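Local structure of hypothetical protein yihE (Escherichia coli, 1ZYL) at residues K55-E60 with D217-R222. The protein phosphorylates proteins, itself included, on serine and threonine using ATP and probably suppresses the effects of stress from reactive oxygen species. Numbering follows the deposited sequence.
Sequences KFYRPE and DLDDAR
Lys55 reaches from strand 52-57 of the five-stranded antiparallel sheet to Asp217, its chain lying roughly perpendicular to the Asp217 side chain. With CG anti to the backbone N (chi1 -161°), it runs extended toward the loop and bends only at the last torsion, which sets NZ 3.9 Å from Asp217 OD1, a long salt bridge. The same OD1 accepts a weak hydrogen bond from the backbone N of Asp219 at 3.3 Å, the second residue of the type I turn Leu218-Ala221. The Lys55-Asp217 pair spans the cleft between the two lobes of a protein kinase-like fold: a lysine of the N-terminal sheet faces the acidic loop after strand 213-215, which probably corresponds to the DFG segment of eukaryotic kinases, here Asp-Leu-Asp. Asp217 is inferred to be an active-site residue and magnesium ligand, with Asn206, the other inferred ligand, about 4 Å away between side chains. Beside the ion pair, the Tyr57 and Asp219 side chains run antiparallel alongside one another. OD2 of Asp219 lies at the ring edge, near its plane, 3.7 Å from Tyr57 CE1, the carboxylate turned 54° against the ring. Asp219 OD1 is hydrogen-bonded to Asn39, while helix 64-79 packs on Tyr57 through Ile67, Glu70 and His71.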
loop_
_atom_site.group_PDB
_atom_site.type_symbol
_atom_site.label_atom_id
_atom_site.label_comp_id
_atom_site.label_asym_id
_atom_site.label_seq_id
_atom_site.Cartn_x
_atom_site.Cartn_y
_atom_site.Cartn_z
ATOM N N LYS A 55 4.578 3.595 15.930
ATOM C CA LYS A 55 3.581 3.016 15.065
ATOM C C LYS A 55 3.078 1.777 15.765
ATOM O O LYS A 55 3.852 0.858 16.034
ATOM C CB LYS A 55 4.204 2.635 13.718
ATOM C CG LYS A 55 3.219 2.448 12.550
ATOM C CD LYS A 55 3.956 1.961 11.293
ATOM C CE LYS A 55 3.161 2.198 9.992
ATOM N NZ LYS A 55 3.249 3.603 9.450
ATOM N N PHE A 56 1.791 1.762 16.091
ATOM C CA PHE A 56 1.214 0.597 16.724
ATOM C C PHE A 56 0.493 -0.181 15.659
ATOM O O PHE A 56 -0.552 0.230 15.177
ATOM C CB PHE A 56 0.247 0.981 17.834
ATOM C CG PHE A 56 0.919 1.268 19.134
ATOM C CD1 PHE A 56 1.686 2.415 19.297
ATOM C CD2 PHE A 56 0.803 0.382 20.193
ATOM C CE1 PHE A 56 2.326 2.677 20.498
ATOM C CE2 PHE A 56 1.439 0.633 21.397
ATOM C CZ PHE A 56 2.204 1.785 21.551
ATOM N N TYR A 57 1.081 -1.301 15.278
ATOM C CA TYR A 57 0.510 -2.152 14.260
ATOM C C TYR A 57 -0.840 -2.658 14.731
ATOM O O TYR A 57 -0.953 -3.215 15.818
ATOM C CB TYR A 57 1.476 -3.299 13.986
ATOM C CG TYR A 57 2.746 -2.830 13.304
ATOM C CD1 TYR A 57 2.754 -2.547 11.938
ATOM C CD2 TYR A 57 3.930 -2.640 14.026
ATOM C CE1 TYR A 57 3.902 -2.090 11.302
ATOM C CE2 TYR A 57 5.095 -2.176 13.392
ATOM C CZ TYR A 57 5.067 -1.902 12.027
ATOM O OH TYR A 57 6.181 -1.422 11.377
ATOM N N ARG A 58 -1.870 -2.449 13.919
ATOM C CA ARG A 58 -3.204 -2.885 14.298
ATOM C C ARG A 58 -3.270 -4.401 14.449
ATOM O O ARG A 58 -2.934 -5.159 13.534
ATOM C CB ARG A 58 -4.260 -2.377 13.288
ATOM C CG ARG A 58 -4.713 -3.340 12.178
ATOM C CD ARG A 58 -6.194 -3.104 11.804
ATOM N NE ARG A 58 -6.462 -1.735 11.350
ATOM C CZ ARG A 58 -7.576 -1.065 11.628
ATOM N NH1 ARG A 58 -7.753 0.171 11.187
ATOM N NH2 ARG A 58 -8.512 -1.631 12.365
ATOM N N PRO A 59 -3.685 -4.864 15.632
ATOM C CA PRO A 59 -3.795 -6.295 15.907
ATOM C C PRO A 59 -4.585 -7.034 14.838
ATOM O O PRO A 59 -5.423 -6.450 14.160
ATOM C CB PRO A 59 -4.474 -6.332 17.275
ATOM C CG PRO A 59 -5.207 -5.015 17.340
ATOM C CD PRO A 59 -4.207 -4.072 16.758
ATOM N N GLU A 60 -4.282 -8.316 14.684
ATOM C CA GLU A 60 -4.937 -9.183 13.712
ATOM C C GLU A 60 -4.531 -9.010 12.252
ATOM O O GLU A 60 -4.838 -9.859 11.420
ATOM C CB GLU A 60 -6.449 -9.047 13.844
ATOM C CG GLU A 60 -6.918 -9.299 15.259
ATOM C CD GLU A 60 -6.012 -10.278 15.988
ATOM O OE1 GLU A 60 -5.841 -11.420 15.500
ATOM O OE2 GLU A 60 -5.467 -9.896 17.046
ATOM N N ASP A 217 6.325 4.300 4.789
ATOM C CA ASP A 217 5.286 3.297 4.961
ATOM C C ASP A 217 5.480 2.009 4.166
ATOM O O ASP A 217 5.047 1.914 3.019
ATOM C CB ASP A 217 3.927 3.913 4.605
ATOM C CG ASP A 217 2.787 3.300 5.384
ATOM O OD1 ASP A 217 2.934 2.137 5.824
ATOM O OD2 ASP A 217 1.742 3.974 5.546
ATOM N N LEU A 218 6.117 1.016 4.781
ATOM C CA LEU A 218 6.317 -0.267 4.127
ATOM C C LEU A 218 5.330 -1.288 4.675
ATOM O O LEU A 218 5.402 -2.471 4.350
ATOM C CB LEU A 218 7.735 -0.781 4.347
ATOM C CG LEU A 218 8.920 0.022 3.813
ATOM C CD1 LEU A 218 10.081 -0.934 3.661
ATOM C CD2 LEU A 218 8.613 0.668 2.474
ATOM N N ASP A 219 4.403 -0.824 5.505
ATOM C CA ASP A 219 3.411 -1.706 6.109
ATOM C C ASP A 219 2.772 -2.647 5.089
ATOM O O ASP A 219 2.363 -3.759 5.432
ATOM C CB ASP A 219 2.311 -0.882 6.786
ATOM C CG ASP A 219 1.417 -1.724 7.687
ATOM O OD1 ASP A 219 0.240 -1.350 7.880
ATOM O OD2 ASP A 219 1.898 -2.749 8.214
ATOM N N ASP A 220 2.690 -2.202 3.836
ATOM C CA ASP A 220 2.075 -3.011 2.785
ATOM C C ASP A 220 3.043 -3.812 1.938
ATOM O O ASP A 220 2.623 -4.615 1.113
ATOM C CB ASP A 220 1.192 -2.137 1.893
ATOM C CG ASP A 220 -0.239 -2.012 2.428
ATOM O OD1 ASP A 220 -0.850 -0.924 2.287
ATOM O OD2 ASP A 220 -0.758 -3.009 2.980
ATOM N N ALA A 221 4.335 -3.613 2.156
ATOM C CA ALA A 221 5.352 -4.351 1.414
ATOM C C ALA A 221 4.847 -5.774 1.215
ATOM O O ALA A 221 4.484 -6.453 2.170
ATOM C CB ALA A 221 6.676 -4.356 2.189
ATOM N N ARG A 222 4.822 -6.215 -0.034
ATOM C CA ARG A 222 4.335 -7.541 -0.368
ATOM C C ARG A 222 5.230 -8.104 -1.460
ATOM O O ARG A 222 6.089 -7.395 -1.969
ATOM C CB ARG A 222 2.900 -7.406 -0.877
ATOM C CG ARG A 222 1.928 -8.451 -0.364
ATOM C CD ARG A 222 0.475 -7.993 -0.511
ATOM N NE ARG A 222 0.201 -6.814 0.297
ATOM C CZ ARG A 222 -0.933 -6.623 0.959
ATOM N NH1 ARG A 222 -1.116 -5.522 1.675
ATOM N NH2 ARG A 222 -1.886 -7.538 0.912
#